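Local atomic coordinates of DUF4785 domain-containing protein (Legionella pneumophila subsp. pneumophila, PDB entry 4KH9), a protein that is of unknown function but binds calcium ions and carries a signal sequence ahead of three domains, the last two of the E-set kind. Residues E85-P91 with K135-K141; G70-T76 with Q122-I127; E23-W29 with Q314-Q320. All blocks are in the same frame, centred on the assembly; numbering follows the deposited sequence.

Contact 1. Residues E85-P91 with K135-K141; sequences ELLIKTP and KFILKSK
Lys141 NZ is held by two oxygens. It forms a salt bridge with Glu85 OE1 at 2.8 Å, meeting the carboxylate on its anti side and 20° out of plane, and it donates to water 1, which in turn donates to Leu86 O. The lysine chain bends at chi3 (-66°), bringing NZ to the Glu85 carboxylate and CE to 3.7 Å from Leu87 CD2, the side chains of Leu87 and Lys141 meeting nearly at right angles. The backbones of 85-91 and 135-141 run antiparallel. Leu87 with Lys139 and Lys89 with Ile137 are the hydrogen-bonded pairs, the shortest bond being Leu87 N to Lys139 O at 2.7 Å, and Lys141 N adds a bond to Glu85 O beyond the strand. On the face of Leu87, Lys89, Ile137 and Lys139, CB of Lys89 lies 3.9 Å from CB of Ile137 before the lysine leads off. The buried face carries Leu86, Ile88, Leu138 and Ser140. Here Leu138 CD1 touches Leu86 CB at 4.1 Å, and Ile88, with CG1 anti to its backbone N, brings CD1 to 3.9 Å from Phe136 CD2. Past the strand end, Pro91 closes over the aromatic ring: CD sits above the ring centre, 3.7 Å from the centroid of Phe136, in a CH-pi contact 13° off the ring normal. Thr90 OG1 hydrogen-bonds Gln94 N and Ser140 OG hydrogen-bonds Asp142 O, both outside the pair. Strands 62-65 and 95-97 flank the two strands. Two inner strands of an antiparallel sheet with one face against a second sheet are characteristic of a beta sandwich, here in the N-terminal domain.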
loop_
_atom_site.group_PDB
_atom_site.type_symbol
_atom_site.label_atom_id
_atom_site.label_comp_id
_atom_site.label_asym_id
_atom_site.label_seq_id
_atom_site.Cartn_x
_atom_site.Cartn_y
_atom_site.Cartn_z
ATOM N N GLU A 85 19.844 -5.932 -27.099
ATOM C CA GLU A 85 20.993 -5.013 -27.005
ATOM C C GLU A 85 20.404 -3.634 -27.170
ATOM O O GLU A 85 19.605 -3.429 -28.094
ATOM C CB GLU A 85 22.064 -5.321 -28.064
ATOM C CG GLU A 85 23.230 -6.144 -27.559
ATOM C CD GLU A 85 24.266 -6.467 -28.622
ATOM O OE1 GLU A 85 24.573 -5.586 -29.461
ATOM O OE2 GLU A 85 24.803 -7.598 -28.590
ATOM N N LEU A 86 20.693 -2.723 -26.253
ATOM C CA LEU A 86 20.029 -1.447 -26.256
ATOM C C LEU A 86 20.920 -0.283 -26.641
ATOM O O LEU A 86 22.111 -0.255 -26.346
ATOM C CB LEU A 86 19.422 -1.176 -24.845
ATOM C CG LEU A 86 18.290 -2.163 -24.382
ATOM C CD1 LEU A 86 18.016 -2.020 -22.897
ATOM C CD2 LEU A 86 16.976 -1.988 -25.178
ATOM N N LEU A 87 20.285 0.718 -27.254
ATOM C CA LEU A 87 20.895 1.990 -27.639
ATOM C C LEU A 87 20.184 3.117 -26.909
ATOM O O LEU A 87 19.017 2.969 -26.517
ATOM C CB LEU A 87 20.825 2.216 -29.166
ATOM C CG LEU A 87 21.452 1.150 -30.070
ATOM C CD1 LEU A 87 20.995 1.326 -31.517
ATOM C CD2 LEU A 87 22.971 1.173 -29.984
ATOM N N ILE A 88 20.858 4.242 -26.764
ATOM C CA ILE A 88 20.245 5.407 -26.150
ATOM C C ILE A 88 20.675 6.673 -26.932
ATOM O O ILE A 88 21.854 6.895 -27.235
ATOM C CB ILE A 88 20.525 5.524 -24.620
ATOM C CG1 ILE A 88 19.627 6.604 -23.951
ATOM C CG2 ILE A 88 22.025 5.661 -24.304
ATOM C CD1 ILE A 88 19.538 6.545 -22.374
ATOM N N LYS A 89 19.686 7.487 -27.241
ATOM C CA LYS A 89 19.875 8.755 -27.910
ATOM C C LYS A 89 19.794 9.830 -26.831
ATOM O O LYS A 89 18.830 9.888 -26.082
ATOM C CB LYS A 89 18.826 8.908 -29.018
ATOM C CG LYS A 89 19.189 9.915 -30.099
ATOM C CD LYS A 89 18.121 9.905 -31.175
ATOM C CE LYS A 89 18.529 10.691 -32.401
ATOM N NZ LYS A 89 17.474 10.670 -33.453
ATOM N N THR A 90 20.841 10.644 -26.707
ATOM C CA THR A 90 20.883 11.694 -25.683
ATOM C C THR A 90 19.991 12.876 -26.105
ATOM O O THR A 90 19.554 12.904 -27.266
ATOM C CB THR A 90 22.351 12.143 -25.471
ATOM O OG1 THR A 90 22.820 12.784 -26.676
ATOM C CG2 THR A 90 23.258 10.986 -25.092
ATOM N N PRO A 91 19.733 13.880 -25.225
ATOM C CA PRO A 91 18.930 15.031 -25.659
ATOM C C PRO A 91 19.606 15.826 -26.808
ATOM O O PRO A 91 18.900 16.544 -27.505
ATOM C CB PRO A 91 18.799 15.863 -24.374
ATOM C CG PRO A 91 19.039 14.871 -23.236
ATOM C CD PRO A 91 20.134 14.031 -23.806
ATOM N N LYS A 135 15.175 14.859 -22.833
ATOM C CA LYS A 135 14.534 13.743 -23.502
ATOM C C LYS A 135 15.586 12.810 -24.102
ATOM O O LYS A 135 16.308 13.163 -25.037
ATOM C CB LYS A 135 13.535 14.248 -24.559
ATOM C CG LYS A 135 12.936 13.174 -25.453
ATOM C CD LYS A 135 12.120 13.825 -26.569
ATOM C CE LYS A 135 12.069 12.969 -27.814
ATOM N NZ LYS A 135 11.210 13.568 -28.875
ATOM N N PHE A 136 15.691 11.626 -23.496
ATOM C CA PHE A 136 16.535 10.535 -23.946
ATOM C C PHE A 136 15.607 9.568 -24.666
ATOM O O PHE A 136 14.419 9.514 -24.345
ATOM C CB PHE A 136 17.293 9.867 -22.790
ATOM C CG PHE A 136 18.355 10.669 -22.083
ATOM C CD1 PHE A 136 18.010 11.649 -21.160
ATOM C CD2 PHE A 136 19.704 10.405 -22.294
ATOM C CE1 PHE A 136 18.997 12.380 -20.487
ATOM C CE2 PHE A 136 20.692 11.129 -21.617
ATOM C CZ PHE A 136 20.335 12.102 -20.700
ATOM N N ILE A 137 16.120 8.860 -25.657
ATOM C CA ILE A 137 15.341 7.880 -26.389
ATOM C C ILE A 137 16.048 6.525 -26.247
ATOM O O ILE A 137 17.199 6.377 -26.644
ATOM C CB ILE A 137 15.105 8.279 -27.878
ATOM C CG1 ILE A 137 14.388 9.654 -27.967
ATOM C CG2 ILE A 137 14.314 7.150 -28.640
ATOM C CD1 ILE A 137 14.093 10.172 -29.389
ATOM N N LEU A 138 15.368 5.564 -25.624
ATOM C CA LEU A 138 15.861 4.208 -25.458
ATOM C C LEU A 138 15.353 3.400 -26.621
ATOM O O LEU A 138 14.163 3.460 -26.928
ATOM C CB LEU A 138 15.403 3.625 -24.118
ATOM C CG LEU A 138 15.933 2.214 -23.749
ATOM C CD1 LEU A 138 17.477 2.207 -23.504
ATOM C CD2 LEU A 138 15.160 1.655 -22.545
ATOM N N LYS A 139 16.234 2.679 -27.283
ATOM C CA LYS A 139 15.854 1.925 -28.469
ATOM C C LYS A 139 16.555 0.569 -28.480
ATOM O O LYS A 139 17.668 0.402 -27.967
ATOM C CB LYS A 139 16.235 2.745 -29.735
ATOM C CG LYS A 139 15.689 2.229 -31.074
ATOM C CD LYS A 139 16.445 2.832 -32.259
ATOM C CE LYS A 139 15.744 3.999 -32.915
ATOM N NZ LYS A 139 14.611 3.557 -33.774
ATOM N N SER A 140 15.888 -0.387 -29.085
ATOM C CA SER A 140 16.416 -1.718 -29.310
ATOM C C SER A 140 17.310 -1.677 -30.541
ATOM O O SER A 140 17.007 -0.963 -31.492
ATOM C CB SER A 140 15.254 -2.682 -29.513
ATOM O OG SER A 140 15.737 -4.001 -29.406
ATOM N N LYS A 141 18.399 -2.434 -30.543
ATOM C CA LYS A 141 19.312 -2.491 -31.688
ATOM C C LYS A 141 18.653 -3.359 -32.799
ATOM O O LYS A 141 18.752 -3.050 -33.990
ATOM C CB LYS A 141 20.670 -3.043 -31.217
ATOM C CG LYS A 141 21.815 -2.858 -32.198
ATOM C CD LYS A 141 23.169 -3.281 -31.596
ATOM C CE LYS A 141 23.638 -2.408 -30.443
ATOM N NZ LYS A 141 24.942 -2.844 -29.874
HETATM O O HOH W 1 24.397 -1.718 -27.019
#

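Contact 2. Residues G70-T76 with Q122-I127; sequences GAVVRIT and QAMLQI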
loop_
_atom_site.group_PDB
_atom_site.type_symbol
_atom_site.label_atom_id
_atom_site.label_comp_id
_atom_site.label_asym_id
_atom_site.label_seq_id
_atom_site.Cartn_x
_atom_site.Cartn_y
_atom_site.Cartn_z
ATOM N N GLY A 70 22.150 12.824 -13.907
ATOM C CA GLY A 70 22.382 11.654 -13.071
ATOM C C GLY A 70 21.169 10.855 -12.669
ATOM O O GLY A 70 21.173 10.235 -11.599
ATOM N N ALA A 71 20.152 10.773 -13.555
ATOM C CA ALA A 71 19.000 9.941 -13.288
ATOM C C ALA A 71 19.394 8.472 -13.339
ATOM O O ALA A 71 20.344 8.105 -14.045
ATOM C CB ALA A 71 17.881 10.222 -14.282
ATOM N N VAL A 72 18.678 7.634 -12.581
ATOM C CA VAL A 72 18.960 6.195 -12.547
ATOM C C VAL A 72 17.847 5.462 -13.328
ATOM O O VAL A 72 16.674 5.730 -13.119
ATOM C CB VAL A 72 19.099 5.702 -11.095
ATOM C CG1 VAL A 72 19.366 4.197 -11.054
ATOM C CG2 VAL A 72 20.235 6.469 -10.358
ATOM N N VAL A 73 18.238 4.615 -14.279
ATOM C CA VAL A 73 17.315 3.903 -15.175
ATOM C C VAL A 73 17.474 2.381 -15.002
ATOM O O VAL A 73 18.593 1.868 -14.979
ATOM C CB VAL A 73 17.526 4.339 -16.648
ATOM C CG1 VAL A 73 16.570 3.612 -17.606
ATOM C CG2 VAL A 73 17.370 5.861 -16.794
ATOM N N ARG A 74 16.322 1.680 -14.880
ATOM C CA ARG A 74 16.283 0.227 -14.748
ATOM C C ARG A 74 15.326 -0.371 -15.784
ATOM O O ARG A 74 14.182 0.061 -15.897
ATOM C CB ARG A 74 15.880 -0.183 -13.320
ATOM C CG ARG A 74 15.908 -1.703 -13.080
ATOM C CD ARG A 74 15.709 -2.102 -11.638
ATOM N NE ARG A 74 14.435 -1.650 -11.070
ATOM C CZ ARG A 74 14.310 -0.658 -10.189
ATOM N NH1 ARG A 74 15.376 0.026 -9.793
ATOM N NH2 ARG A 74 13.114 -0.331 -9.714
ATOM N N ILE A 75 15.799 -1.372 -16.528
ATOM C CA ILE A 75 15.000 -2.069 -17.538
ATOM C C ILE A 75 15.017 -3.564 -17.202
ATOM O O ILE A 75 16.090 -4.167 -17.205
ATOM C CB ILE A 75 15.564 -1.782 -18.950
ATOM C CG1 ILE A 75 15.641 -0.265 -19.232
ATOM C CG2 ILE A 75 14.809 -2.577 -20.054
ATOM C CD1 ILE A 75 17.023 0.143 -19.838
ATOM N N THR A 76 13.851 -4.144 -16.876
ATOM C CA THR A 76 13.732 -5.571 -16.527
ATOM C C THR A 76 12.687 -6.224 -17.433
ATOM O O THR A 76 11.645 -5.620 -17.691
ATOM C CB THR A 76 13.396 -5.791 -15.029
ATOM O OG1 THR A 76 12.098 -5.283 -14.754
ATOM C CG2 THR A 76 14.403 -5.122 -14.088
ATOM N N GLN A 122 19.172 -8.194 -17.503
ATOM C CA GLN A 122 18.753 -6.910 -16.915
ATOM C C GLN A 122 19.685 -5.772 -17.375
ATOM O O GLN A 122 20.811 -6.044 -17.804
ATOM C CB GLN A 122 18.765 -7.023 -15.378
ATOM C CG GLN A 122 18.012 -5.918 -14.646
ATOM C CD GLN A 122 18.131 -6.053 -13.148
ATOM O OE1 GLN A 122 17.796 -7.087 -12.554
ATOM N NE2 GLN A 122 18.570 -4.988 -12.495
ATOM N N ALA A 123 19.206 -4.510 -17.301
ATOM C CA ALA A 123 19.991 -3.318 -17.606
ATOM C C ALA A 123 19.664 -2.212 -16.614
ATOM O O ALA A 123 18.511 -1.807 -16.489
ATOM C CB ALA A 123 19.754 -2.848 -19.029
HETATM N N MSE A 124 20.681 -1.767 -15.864
HETATM C CA MSE A 124 20.555 -0.675 -14.895
HETATM C C MSE A 124 21.749 0.264 -15.043
HETATM O O MSE A 124 22.875 -0.198 -15.189
HETATM C CB MSE A 124 20.432 -1.187 -13.452
HETATM C CG MSE A 124 20.157 -0.055 -12.433
HETATM SE SE MSE A 124 19.775 -0.737 -10.654
HETATM C CE MSE A 124 19.159 0.861 -9.702
ATOM N N LEU A 125 21.504 1.574 -14.995
ATOM C CA LEU A 125 22.579 2.533 -15.126
ATOM C C LEU A 125 22.221 3.863 -14.532
ATOM O O LEU A 125 21.060 4.254 -14.462
ATOM C CB LEU A 125 23.003 2.748 -16.622
ATOM C CG LEU A 125 22.123 3.663 -17.491
ATOM C CD1 LEU A 125 22.951 4.352 -18.564
ATOM C CD2 LEU A 125 20.906 2.910 -18.087
ATOM N N GLN A 126 23.255 4.592 -14.168
ATOM C CA GLN A 126 23.081 5.980 -13.799
ATOM C C GLN A 126 23.664 6.777 -14.956
ATOM O O GLN A 126 24.811 6.546 -15.344
ATOM C CB GLN A 126 23.712 6.311 -12.450
ATOM C CG GLN A 126 23.444 7.765 -12.073
ATOM C CD GLN A 126 23.913 8.118 -10.681
ATOM O OE1 GLN A 126 24.989 7.684 -10.206
ATOM N NE2 GLN A 126 23.147 8.970 -10.037
ATOM N N ILE A 127 22.885 7.695 -15.497
ATOM C CA ILE A 127 23.309 8.501 -16.643
ATOM C C ILE A 127 24.425 9.443 -16.193
ATOM O O ILE A 127 24.281 10.102 -15.151
ATOM C CB ILE A 127 22.127 9.272 -17.307
ATOM C CG1 ILE A 127 21.001 8.303 -17.702
ATOM C CG2 ILE A 127 22.628 10.068 -18.532
ATOM C CD1 ILE A 127 19.671 9.000 -18.153
#
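Gln126, its chain extended, slants across Val72 to reach the Gly70 carbonyl. Its CB lies 4.1 Å from Val72 CG2, and CG comes within 3.4 Å of Gly70 O. The amide carbon CD is then close to both Val72 CG2 and that same carbonyl oxygen, and NE2 closes the path with a hydrogen bond of 2.8 Å to Gly70 O. The oxygen lies near the amide plane of Gln126, while the donor is tilted 21° from the plane of the carbonyl, and CG anti to the backbone N (chi1 -177°) sends the amide out to this loop. Gly70 has a positive phi of 72°, a conformation that suits glycine, and its CA approaches Ile127 O at 3.2 Å. From Val72 onward the chains pair as antiparallel strands, Val73 with Leu125 and Ile75 with Ala123 being the hydrogen-bonded pairs. They form one margin of a four-stranded antiparallel sheet in the N-terminal domain: strand 123-126 is outermost, and strand 72-77 continues the pairing to 150-156. Beside Gln126, the other branch of Val72, CG1, meets CE of Met124, a selenomethionine, at 3.6 Å. Val73 and Leu125 turn to the opposite, buried face with Ile75 and Ala123. Leu125 has CG set between its backbone N and carbonyl carbon, and its CD2 reaches 3.9 Å from Val73 CB. Ile75 CD1 touches CB of Ala123, and Ile127 CD1 slants across Val73 CG2 at 4.1 Å. Leu98 packs against both Ile75 and Leu125.

Contact 3. Residues E23-W29 with Q314-Q320; sequences ENLHDKW and QTSQRAQ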
loop_
_atom_site.group_PDB
_atom_site.type_symbol
_atom_site.label_atom_id
_atom_site.label_comp_id
_atom_site.label_asym_id
_atom_site.label_seq_id
_atom_site.Cartn_x
_atom_site.Cartn_y
_atom_site.Cartn_z
ATOM N N GLU A 23 -9.400 -24.340 18.212
ATOM C CA GLU A 23 -9.119 -24.266 19.638
ATOM C C GLU A 23 -9.653 -22.981 20.244
ATOM O O GLU A 23 -9.420 -21.892 19.716
ATOM C CB GLU A 23 -7.617 -24.382 19.903
ATOM C CG GLU A 23 -7.307 -24.860 21.308
ATOM C CD GLU A 23 -5.857 -25.198 21.579
ATOM O OE1 GLU A 23 -4.972 -24.598 20.925
ATOM O OE2 GLU A 23 -5.604 -25.986 22.520
ATOM N N ASN A 24 -10.367 -23.119 21.360
ATOM C CA ASN A 24 -10.866 -21.977 22.110
ATOM C C ASN A 24 -9.747 -21.577 23.063
ATOM O O ASN A 24 -9.442 -22.336 23.984
ATOM C CB ASN A 24 -12.195 -22.316 22.829
ATOM C CG ASN A 24 -12.870 -21.134 23.476
ATOM O OD1 ASN A 24 -12.234 -20.242 24.031
ATOM N ND2 ASN A 24 -14.186 -21.134 23.481
ATOM N N LEU A 25 -9.079 -20.443 22.797
ATOM C CA LEU A 25 -7.942 -20.006 23.603
ATOM C C LEU A 25 -8.106 -18.623 24.164
ATOM O O LEU A 25 -8.554 -17.702 23.478
ATOM C CB LEU A 25 -6.644 -20.035 22.780
ATOM C CG LEU A 25 -6.204 -21.391 22.273
ATOM C CD1 LEU A 25 -5.314 -21.252 21.041
ATOM C CD2 LEU A 25 -5.570 -22.231 23.388
ATOM N N HIS A 26 -7.672 -18.469 25.399
ATOM C CA HIS A 26 -7.658 -17.193 26.086
ATOM C C HIS A 26 -6.233 -16.883 26.502
ATOM O O HIS A 26 -5.560 -17.720 27.103
ATOM C CB HIS A 26 -8.602 -17.183 27.282
ATOM C CG HIS A 26 -8.758 -15.819 27.867
ATOM N ND1 HIS A 26 -7.829 -15.308 28.761
ATOM C CD2 HIS A 26 -9.709 -14.886 27.640
ATOM C CE1 HIS A 26 -8.263 -14.100 29.062
ATOM N NE2 HIS A 26 -9.396 -13.808 28.418
ATOM N N ASP A 27 -5.772 -15.696 26.144
ATOM C CA ASP A 27 -4.453 -15.188 26.479
ATOM C C ASP A 27 -4.574 -13.846 27.118
ATOM O O ASP A 27 -5.566 -13.145 26.925
ATOM C CB ASP A 27 -3.547 -15.089 25.236
ATOM C CG ASP A 27 -3.180 -16.415 24.634
ATOM O OD1 ASP A 27 -2.353 -17.131 25.243
ATOM O OD2 ASP A 27 -3.660 -16.709 23.526
ATOM N N LYS A 28 -3.556 -13.507 27.888
ATOM C CA LYS A 28 -3.353 -12.271 28.615
ATOM C C LYS A 28 -1.882 -11.936 28.570
ATOM O O LYS A 28 -1.036 -12.840 28.588
ATOM C CB LYS A 28 -3.828 -12.390 30.081
ATOM C CG LYS A 28 -5.341 -12.484 30.297
ATOM C CD LYS A 28 -5.769 -12.562 31.784
ATOM C CE LYS A 28 -5.687 -13.961 32.347
ATOM N NZ LYS A 28 -6.338 -14.063 33.682
ATOM N N TRP A 29 -1.558 -10.653 28.511
ATOM C CA TRP A 29 -0.168 -10.233 28.552
ATOM C C TRP A 29 -0.074 -8.851 29.136
ATOM O O TRP A 29 -0.998 -8.044 29.008
ATOM C CB TRP A 29 0.540 -10.308 27.172
ATOM C CG TRP A 29 -0.096 -9.544 26.052
ATOM C CD1 TRP A 29 0.179 -8.261 25.676
ATOM C CD2 TRP A 29 -1.009 -10.064 25.072
ATOM N NE1 TRP A 29 -0.540 -7.934 24.546
ATOM C CE2 TRP A 29 -1.271 -9.028 24.149
ATOM C CE3 TRP A 29 -1.659 -11.302 24.902
ATOM C CZ2 TRP A 29 -2.135 -9.201 23.056
ATOM C CZ3 TRP A 29 -2.520 -11.471 23.824
ATOM C CH2 TRP A 29 -2.772 -10.419 22.932
ATOM N N GLN A 314 -3.168 -4.452 31.394
ATOM C CA GLN A 314 -3.100 -5.769 30.765
ATOM C C GLN A 314 -3.923 -5.843 29.486
ATOM O O GLN A 314 -4.943 -5.157 29.352
ATOM C CB GLN A 314 -3.655 -6.803 31.774
ATOM C CG GLN A 314 -3.352 -8.260 31.458
ATOM C CD GLN A 314 -3.881 -9.213 32.496
ATOM O OE1 GLN A 314 -5.005 -9.086 33.014
ATOM N NE2 GLN A 314 -3.077 -10.207 32.803
ATOM N N THR A 315 -3.495 -6.707 28.566
ATOM C CA THR A 315 -4.228 -7.016 27.349
ATOM C C THR A 315 -4.773 -8.433 27.484
ATOM O O THR A 315 -4.077 -9.301 28.014
ATOM C CB THR A 315 -3.354 -6.842 26.079
ATOM O OG1 THR A 315 -2.809 -5.533 26.067
ATOM C CG2 THR A 315 -4.136 -7.045 24.782
ATOM N N SER A 316 -6.006 -8.655 27.000
ATOM C CA SER A 316 -6.680 -9.954 27.011
ATOM C C SER A 316 -7.134 -10.292 25.613
ATOM O O SER A 316 -7.534 -9.397 24.880
ATOM C CB SER A 316 -7.866 -9.939 27.971
ATOM O OG SER A 316 -8.663 -11.106 27.855
ATOM N N GLN A 317 -7.053 -11.566 25.244
ATOM C CA GLN A 317 -7.446 -12.002 23.926
ATOM C C GLN A 317 -8.165 -13.353 23.972
ATOM O O GLN A 317 -7.606 -14.333 24.457
ATOM C CB GLN A 317 -6.218 -12.079 23.002
ATOM C CG GLN A 317 -6.588 -12.448 21.583
ATOM C CD GLN A 317 -5.413 -12.361 20.660
ATOM O OE1 GLN A 317 -5.170 -11.316 20.062
ATOM N NE2 GLN A 317 -4.656 -13.438 20.543
ATOM N N ARG A 318 -9.376 -13.395 23.406
ATOM C CA ARG A 318 -10.186 -14.604 23.260
ATOM C C ARG A 318 -10.245 -14.977 21.788
ATOM O O ARG A 318 -10.804 -14.223 20.997
ATOM C CB ARG A 318 -11.610 -14.385 23.834
ATOM C CG ARG A 318 -12.623 -15.534 23.559
ATOM C CD ARG A 318 -12.362 -16.829 24.333
ATOM N NE ARG A 318 -12.457 -16.618 25.781
ATOM C CZ ARG A 318 -12.286 -17.555 26.704
ATOM N NH1 ARG A 318 -12.036 -18.806 26.349
ATOM N NH2 ARG A 318 -12.361 -17.246 27.987
ATOM N N ALA A 319 -9.665 -16.112 21.419
ATOM C CA ALA A 319 -9.658 -16.609 20.033
ATOM C C ALA A 319 -10.403 -17.938 19.956
ATOM O O ALA A 319 -10.145 -18.842 20.746
ATOM C CB ALA A 319 -8.225 -16.758 19.529
ATOM N N GLN A 320 -11.386 -18.030 19.059
ATOM C CA GLN A 320 -12.172 -19.246 18.872
ATOM C C GLN A 320 -12.718 -19.333 17.453
ATOM O O GLN A 320 -12.666 -18.355 16.707
ATOM C CB GLN A 320 -13.318 -19.364 19.901
ATOM C CG GLN A 320 -14.266 -18.188 20.030
ATOM C CD GLN A 320 -15.120 -18.385 21.258
ATOM O OE1 GLN A 320 -14.812 -17.876 22.349
ATOM N NE2 GLN A 320 -16.185 -19.161 21.127
HETATM O O HOH W 2 -5.913 -15.837 22.391
HETATM O O HOH W 3 -0.912 -5.458 23.155
#
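Thr315 lies over one face of the Trp29 indole, with CB 3.6 Å from the centroid of the five-membered ring in a CH-pi contact 23° off the normal. Strand 25-29 joins strand 312-322 as the outer, antiparallel strand of a five-stranded sheet in the C-terminal E-set domain, so a piece from near the chain start completes a sheet built almost 300 residues later. Trp29 has CG between its backbone N and carbonyl carbon (chi1 56°), which lays the indole across the partner strand. Its six-membered ring reaches Gln317, where CH2 is 3.8 Å from CB. On the other face of the sheet, the Arg318 chain, bent at chi2 and chi3, turns one face of its guanidinium to CB of His26, the two side chains crossing at about a right angle. That CB stands over the guanidinium centre, 3.7 Å from CZ of Arg318, and the imidazole is inclined 54° to that plane. Arg318 NH1 donates within its own plane to Asn24 OD1 at 2.7 Å, although the amide is almost perpendicular to the guanidinium; NE is bonded to Gln330 O, so two of its nitrogens are held. His26 NE2 bonds Thr332 N, and Lys28 NZ forms a salt bridge with Asp334. Asp27, seen to bind calcium though no ion is bound to this chain at that site, points with Gln317 and Trp29. At the indole edge, Trp29 NE1 donates to water 3 at 2.9 Å.

Contacts 1 and 2 belong to two sheets of the N-terminal domain that face each other, their centres 12 Å apart. Their segments alternate along the chain, strand 72-77 being followed by 86-89 and strand 123-126 by 135-140, so each passage crosses from one sheet to the other. Ile75 CD1 lies 3.6 Å from Leu138 CD2, and Ile127 CG2 packs 3.8 Å from Phe136 CZ. Contact 3 stands on the other side of the chain's centre, its centre about 61 Å from that of contact 1 and 51 Å from that of contact 2. It closes a loop containing both, and of the three it alone holds a calcium-binding residue, Asp27, with no ion bound there in this chain.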